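Local structure of uncharacterized conserved (Bdellovibrio bacteriovorus, 7O21) at residues P27-Q32 with L174-V179; V43-K48 with S54-N59. The protein is probably a YkuD-family L,D-carboxypeptidase that edits peptidoglycan, an activity linked to the curved shape of the predatory cell. One frame throughout, in Å; residues are numbered along the deposited sequence.

Contact 1: residues P27-Q32 with L174-V179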
loop_
_atom_site.group_PDB
_atom_site.type_symbol
_atom_site.label_atom_id
_atom_site.label_comp_id
_atom_site.label_asym_id
_atom_site.label_seq_id
_atom_site.Cartn_x
_atom_site.Cartn_y
_atom_site.Cartn_z
ATOM N N PRO A 27 -28.813 -7.578 -1.665
ATOM C CA PRO A 27 -27.685 -8.501 -1.871
ATOM C C PRO A 27 -27.243 -9.140 -0.560
ATOM O O PRO A 27 -26.909 -8.442 0.405
ATOM C CB PRO A 27 -26.594 -7.591 -2.449
ATOM C CG PRO A 27 -26.939 -6.229 -1.930
ATOM C CD PRO A 27 -28.441 -6.173 -1.873
ATOM N N ALA A 28 -27.207 -10.477 -0.549
ATOM C CA ALA A 28 -26.927 -11.216 0.679
ATOM C C ALA A 28 -25.543 -10.907 1.234
ATOM O O ALA A 28 -25.322 -11.038 2.444
ATOM C CB ALA A 28 -27.066 -12.721 0.436
ATOM N N SER A 29 -24.600 -10.530 0.379
ATOM C CA SER A 29 -23.214 -10.392 0.810
ATOM C C SER A 29 -22.888 -9.033 1.413
ATOM O O SER A 29 -21.872 -8.918 2.114
ATOM C CB SER A 29 -22.243 -10.713 -0.327
ATOM O OG SER A 29 -22.413 -12.062 -0.774
ATOM N N LEU A 30 -23.690 -8.002 1.152
ATOM C CA LEU A 30 -23.447 -6.680 1.720
ATOM C C LEU A 30 -24.428 -6.522 2.869
ATOM O O LEU A 30 -25.606 -6.214 2.659
ATOM C CB LEU A 30 -23.637 -5.592 0.671
ATOM C CG LEU A 30 -23.569 -4.161 1.203
ATOM C CD1 LEU A 30 -22.224 -3.866 1.872
ATOM C CD2 LEU A 30 -23.818 -3.160 0.069
ATOM N N LEU A 31 -23.945 -6.756 4.091
ATOM C CA LEU A 31 -24.844 -6.816 5.237
ATOM C C LEU A 31 -25.022 -5.491 5.967
ATOM O O LEU A 31 -26.095 -5.250 6.522
ATOM C CB LEU A 31 -24.403 -7.917 6.210
ATOM C CG LEU A 31 -24.586 -9.323 5.624
ATOM C CD1 LEU A 31 -23.975 -10.361 6.545
ATOM C CD2 LEU A 31 -26.059 -9.622 5.377
ATOM N N GLN A 32 -24.006 -4.629 6.003
ATOM C CA GLN A 32 -24.121 -3.373 6.737
ATOM C C GLN A 32 -23.040 -2.427 6.235
ATOM O O GLN A 32 -21.957 -2.867 5.843
ATOM C CB GLN A 32 -23.922 -3.612 8.243
ATOM C CG GLN A 32 -24.413 -2.475 9.138
ATOM C CD GLN A 32 -24.562 -2.920 10.577
ATOM O OE1 GLN A 32 -25.675 -3.118 11.066
ATOM N NE2 GLN A 32 -23.441 -3.114 11.251
ATOM N N LEU A 174 -17.270 -4.079 -4.458
ATOM C CA LEU A 174 -17.452 -5.513 -4.278
ATOM C C LEU A 174 -17.625 -6.106 -5.664
ATOM O O LEU A 174 -18.558 -5.736 -6.383
ATOM C CB LEU A 174 -18.696 -5.788 -3.443
ATOM C CG LEU A 174 -18.747 -5.143 -2.054
ATOM C CD1 LEU A 174 -20.016 -5.567 -1.297
ATOM C CD2 LEU A 174 -17.494 -5.446 -1.253
ATOM N N ILE A 175 -16.717 -6.991 -6.053
ATOM C CA ILE A 175 -16.664 -7.518 -7.409
ATOM C C ILE A 175 -16.974 -9.004 -7.305
ATOM O O ILE A 175 -16.118 -9.800 -6.912
ATOM C CB ILE A 175 -15.306 -7.248 -8.073
ATOM C CG1 ILE A 175 -15.013 -5.730 -8.113
ATOM C CG2 ILE A 175 -15.276 -7.841 -9.497
ATOM C CD1 ILE A 175 -13.598 -5.356 -8.561
ATOM N N PHE A 176 -18.202 -9.396 -7.641
ATOM C CA PHE A 176 -18.683 -10.748 -7.375
ATOM C C PHE A 176 -19.126 -11.388 -8.680
ATOM O O PHE A 176 -19.829 -10.753 -9.475
ATOM C CB PHE A 176 -19.861 -10.709 -6.396
ATOM C CG PHE A 176 -19.507 -10.196 -5.004
ATOM C CD1 PHE A 176 -18.204 -10.251 -4.527
ATOM C CD2 PHE A 176 -20.498 -9.677 -4.180
ATOM C CE1 PHE A 176 -17.891 -9.802 -3.233
ATOM C CE2 PHE A 176 -20.196 -9.224 -2.889
ATOM C CZ PHE A 176 -18.887 -9.281 -2.421
ATOM N N ASP A 177 -18.707 -12.644 -8.901
ATOM C CA ASP A 177 -19.148 -13.384 -10.080
ATOM C C ASP A 177 -20.659 -13.543 -10.072
ATOM O O ASP A 177 -21.310 -13.472 -11.125
ATOM C CB ASP A 177 -18.495 -14.773 -10.118
ATOM C CG ASP A 177 -17.006 -14.730 -10.430
ATOM O OD1 ASP A 177 -16.428 -13.630 -10.532
ATOM O OD2 ASP A 177 -16.401 -15.813 -10.567
ATOM N N HIS A 178 -21.238 -13.743 -8.891
ATOM C CA HIS A 178 -22.667 -13.957 -8.745
ATOM C C HIS A 178 -23.129 -13.114 -7.565
ATOM O O HIS A 178 -22.333 -12.788 -6.685
ATOM C CB HIS A 178 -22.915 -15.461 -8.532
ATOM C CG HIS A 178 -22.538 -16.297 -9.722
ATOM N ND1 HIS A 178 -23.302 -16.357 -10.868
ATOM C CD2 HIS A 178 -21.435 -17.045 -9.968
ATOM C CE1 HIS A 178 -22.708 -17.139 -11.752
ATOM N NE2 HIS A 178 -21.571 -17.566 -11.232
ATOM N N VAL A 179 -24.401 -12.714 -7.573
ATOM C CA VAL A 179 -25.006 -11.965 -6.469
ATOM C C VAL A 179 -26.317 -12.643 -6.094
ATOM O O VAL A 179 -27.200 -12.797 -6.944
ATOM C CB VAL A 179 -25.245 -10.488 -6.820
ATOM C CG1 VAL A 179 -25.993 -9.783 -5.687
ATOM C CG2 VAL A 179 -23.923 -9.790 -7.104
#

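Contact 2: residues V43-K48 with S54-N59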
loop_
_atom_site.group_PDB
_atom_site.type_symbol
_atom_site.label_atom_id
_atom_site.label_comp_id
_atom_site.label_asym_id
_atom_site.label_seq_id
_atom_site.Cartn_x
_atom_site.Cartn_y
_atom_site.Cartn_z
ATOM N N VAL A 43 -21.378 2.145 -1.196
ATOM C CA VAL A 43 -20.687 0.918 -1.581
ATOM C C VAL A 43 -21.054 0.629 -3.027
ATOM O O VAL A 43 -22.233 0.697 -3.385
ATOM C CB VAL A 43 -21.127 -0.261 -0.695
ATOM C CG1 VAL A 43 -20.667 -1.585 -1.296
ATOM C CG2 VAL A 43 -20.588 -0.088 0.732
ATOM N N ILE A 44 -20.069 0.294 -3.850
ATOM C CA ILE A 44 -20.312 -0.113 -5.232
ATOM C C ILE A 44 -20.322 -1.633 -5.297
ATOM O O ILE A 44 -19.418 -2.287 -4.757
ATOM C CB ILE A 44 -19.254 0.478 -6.176
ATOM C CG1 ILE A 44 -19.382 2.012 -6.215
ATOM C CG2 ILE A 44 -19.400 -0.140 -7.568
ATOM C CD1 ILE A 44 -18.266 2.683 -6.985
ATOM N N LEU A 45 -21.345 -2.206 -5.946
ATOM C CA LEU A 45 -21.500 -3.653 -6.057
ATOM C C LEU A 45 -21.520 -4.018 -7.533
ATOM O O LEU A 45 -22.350 -3.497 -8.291
ATOM C CB LEU A 45 -22.803 -4.115 -5.399
ATOM C CG LEU A 45 -23.168 -5.577 -5.644
ATOM C CD1 LEU A 45 -22.172 -6.488 -4.966
ATOM C CD2 LEU A 45 -24.590 -5.846 -5.147
ATOM N N VAL A 46 -20.604 -4.893 -7.946
ATOM C CA VAL A 46 -20.505 -5.334 -9.339
ATOM C C VAL A 46 -20.971 -6.782 -9.423
ATOM O O VAL A 46 -20.423 -7.662 -8.751
ATOM C CB VAL A 46 -19.079 -5.190 -9.887
ATOM C CG1 VAL A 46 -19.022 -5.645 -11.357
ATOM C CG2 VAL A 46 -18.573 -3.768 -9.727
ATOM N N ASP A 47 -21.969 -7.032 -10.262
ATOM C CA ASP A 47 -22.576 -8.349 -10.454
ATOM C C ASP A 47 -22.152 -8.801 -11.850
ATOM O O ASP A 47 -22.723 -8.357 -12.851
ATOM C CB ASP A 47 -24.091 -8.187 -10.330
ATOM C CG ASP A 47 -24.860 -9.463 -10.574
ATOM O OD1 ASP A 47 -24.318 -10.423 -11.158
ATOM O OD2 ASP A 47 -26.041 -9.489 -10.171
ATOM N N LYS A 48 -21.134 -9.667 -11.923
ATOM C CA LYS A 48 -20.608 -10.066 -13.227
ATOM C C LYS A 48 -21.659 -10.786 -14.055
ATOM O O LYS A 48 -21.775 -10.542 -15.263
ATOM C CB LYS A 48 -19.376 -10.958 -13.087
ATOM C CG LYS A 48 -18.179 -10.300 -12.426
ATOM C CD LYS A 48 -17.008 -11.281 -12.454
ATOM C CE LYS A 48 -15.780 -10.737 -11.757
ATOM N NZ LYS A 48 -14.793 -11.842 -11.547
ATOM N N SER A 54 -24.128 -1.484 -9.184
ATOM C CA SER A 54 -25.095 -0.773 -8.366
ATOM C C SER A 54 -24.381 0.034 -7.295
ATOM O O SER A 54 -23.268 -0.295 -6.880
ATOM C CB SER A 54 -26.048 -1.734 -7.658
ATOM O OG SER A 54 -26.626 -2.668 -8.551
ATOM N N VAL A 55 -25.018 1.122 -6.877
ATOM C CA VAL A 55 -24.548 1.924 -5.756
ATOM C C VAL A 55 -25.523 1.747 -4.604
ATOM O O VAL A 55 -26.730 1.932 -4.774
ATOM C CB VAL A 55 -24.410 3.409 -6.131
ATOM C CG1 VAL A 55 -23.830 4.186 -4.959
ATOM C CG2 VAL A 55 -23.531 3.561 -7.355
ATOM N N PHE A 56 -25.010 1.365 -3.441
ATOM C CA PHE A 56 -25.806 1.281 -2.229
ATOM C C PHE A 56 -25.361 2.359 -1.255
ATOM O O PHE A 56 -24.190 2.754 -1.226
ATOM C CB PHE A 56 -25.652 -0.100 -1.571
ATOM C CG PHE A 56 -26.403 -1.179 -2.287
ATOM C CD1 PHE A 56 -25.860 -1.782 -3.413
ATOM C CD2 PHE A 56 -27.666 -1.563 -1.863
ATOM C CE1 PHE A 56 -26.551 -2.769 -4.089
ATOM C CE2 PHE A 56 -28.375 -2.551 -2.553
ATOM C CZ PHE A 56 -27.806 -3.151 -3.657
ATOM N N GLU A 57 -26.314 2.854 -0.470
ATOM C CA GLU A 57 -26.060 3.866 0.543
ATOM C C GLU A 57 -26.536 3.368 1.900
ATOM O O GLU A 57 -27.529 2.638 2.008
ATOM C CB GLU A 57 -26.732 5.227 0.202
ATOM C CG GLU A 57 -26.308 6.352 1.149
ATOM C CD GLU A 57 -26.926 7.708 0.832
ATOM O OE1 GLU A 57 -27.810 7.769 -0.045
ATOM O OE2 GLU A 57 -26.503 8.697 1.470
ATOM N N ARG A 58 -25.825 3.795 2.937
ATOM C CA ARG A 58 -26.228 3.493 4.302
ATOM C C ARG A 58 -27.543 4.186 4.633
ATOM O O ARG A 58 -27.751 5.359 4.311
ATOM C CB ARG A 58 -25.159 3.989 5.265
ATOM C CG ARG A 58 -25.415 3.573 6.706
ATOM C CD ARG A 58 -24.516 4.320 7.678
ATOM N NE ARG A 58 -24.708 5.774 7.591
ATOM C CZ ARG A 58 -23.769 6.653 7.242
ATOM N NH1 ARG A 58 -22.535 6.266 6.963
ATOM N NH2 ARG A 58 -24.068 7.949 7.168
ATOM N N ASN A 59 -28.432 3.456 5.278
ATOM C CA ASN A 59 -29.679 4.006 5.819
ATOM C C ASN A 59 -29.780 3.451 7.237
ATOM O O ASN A 59 -30.453 2.450 7.480
ATOM C CB ASN A 59 -30.859 3.599 4.938
ATOM C CG ASN A 59 -32.191 4.003 5.517
ATOM O OD1 ASN A 59 -32.290 4.955 6.280
ATOM N ND2 ASN A 59 -33.233 3.268 5.150
HETATM O O HOH W 1 -25.109 -4.816 -9.222
#

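Contact 1: residues P27-Q32 with L174-V179
S29 and F176 meet where CB of S29 approaches CE2 of the phenylalanine ring at 3.6 Å, obliquely to the ring. The F176 side chain repays following outward. Its CB points toward 27-32; CG then stands anti to the carbonyl carbon (chi1 -65°), which swings the ring back over its own strand until L174 CB lies 3.6 Å above one face, near the rim. CE2 reaches S29, and H257 stacks on the ring. A small serine fits beside so large a group, and its OG, 4.2 Å from CE2, makes a weak hydrogen bond with Q256 O.

Two apolar touches flank this one. L174 CD1 lies 4.1 Å from L30 CB, leucine suiting a buried site that also touches V255. P27 CB meets V179 CG1 at 4.0 Å; the rigid proline also opens a type I turn, P27 to L30, closed by a weak bond from L30 N to P27 O.

No hydrogen bond links the two segments. L31 and Q32 form a classic beta bulge opposite I254. This is side-chain packing of the turn and start of strand 30-32, at the edge of the NTF2-like sheet, against strand 172-176 of the YkuD catalytic-domain sheet and the loop that follows it.

Contact 2: residues V43-K48 with S54-N59
V43 and F56 face each other as a hydrogen-bonded antiparallel pair, each using its N-H and C=O on the other. F56 N gives a 2.9 Å bond to V43 O that is almost straight (178° at the hydrogen) and meets the carbonyl nearly head-on. The return bond, V43 N to F56 O, is equally long but more bent, its donor tilted 22° from the carbonyl plane.

Two residues along, L45 and S54 repeat the pattern: L45 N bonds to S54 O at 2.9 Å, while S54 N reaches L45 O at 2.8 Å in the carbonyl plane. L45 O accepts a second hydrogen from a water at 3.2 Å. The same water lies 2.7 Å from S54 OG, which is also hydrogen-bonded to E68 OE1; a short hydroxyl side chain thus lets a buried strand residue tie together backbone, water and carboxylate.

Between these pairs stand I44 and V55, a non-hydrogen-bonded pair whose beta-branched side chains suit an extended backbone. I44 turns its own backbone bonds to P172 and L174, while its CA makes a CA-H...O contact with S54 O at 3.4 Å.

On the face shared by V43, L45, S54 and F56, L45 CD2 touches F56 CE1 at 3.8 Å, the leucine lying aslant the phenylalanine. With L45 CG anti to the backbone N (chi1 171°), the isopropyl end, CG and its methyls, is carried to the phenylalanine, and the two apolar groups pack together.

The N-H and C=O of V43, L45, S54 and F56 are all paired across the hairpin, which implies that the buried polar backbone costs little, with water and E68 serving the serine hydroxyl.

How the contacts relate
Contacts 1 and 2, with centres 8 Å apart, share the catalytic-domain sheet, where strands 172-176 and 42-47 are neighbours. L174 O and V46 N make a probable hydrogen bond of 2.7 Å, and D177 OD1 forms a 2.6 Å salt bridge with K48 NZ just beyond the strands. P27 adds a further point of contact, its CD lying 3.6 Å from F56 CZ. The hairpin of contact 2 thus packs against the N-terminal segment that contact 1 ties to strand 172-176. Contact 1 lies away from the predicted active-site residues; in contact 2, the I44 side chain is about 12 Å from that of H136, the predicted proton donor/acceptor.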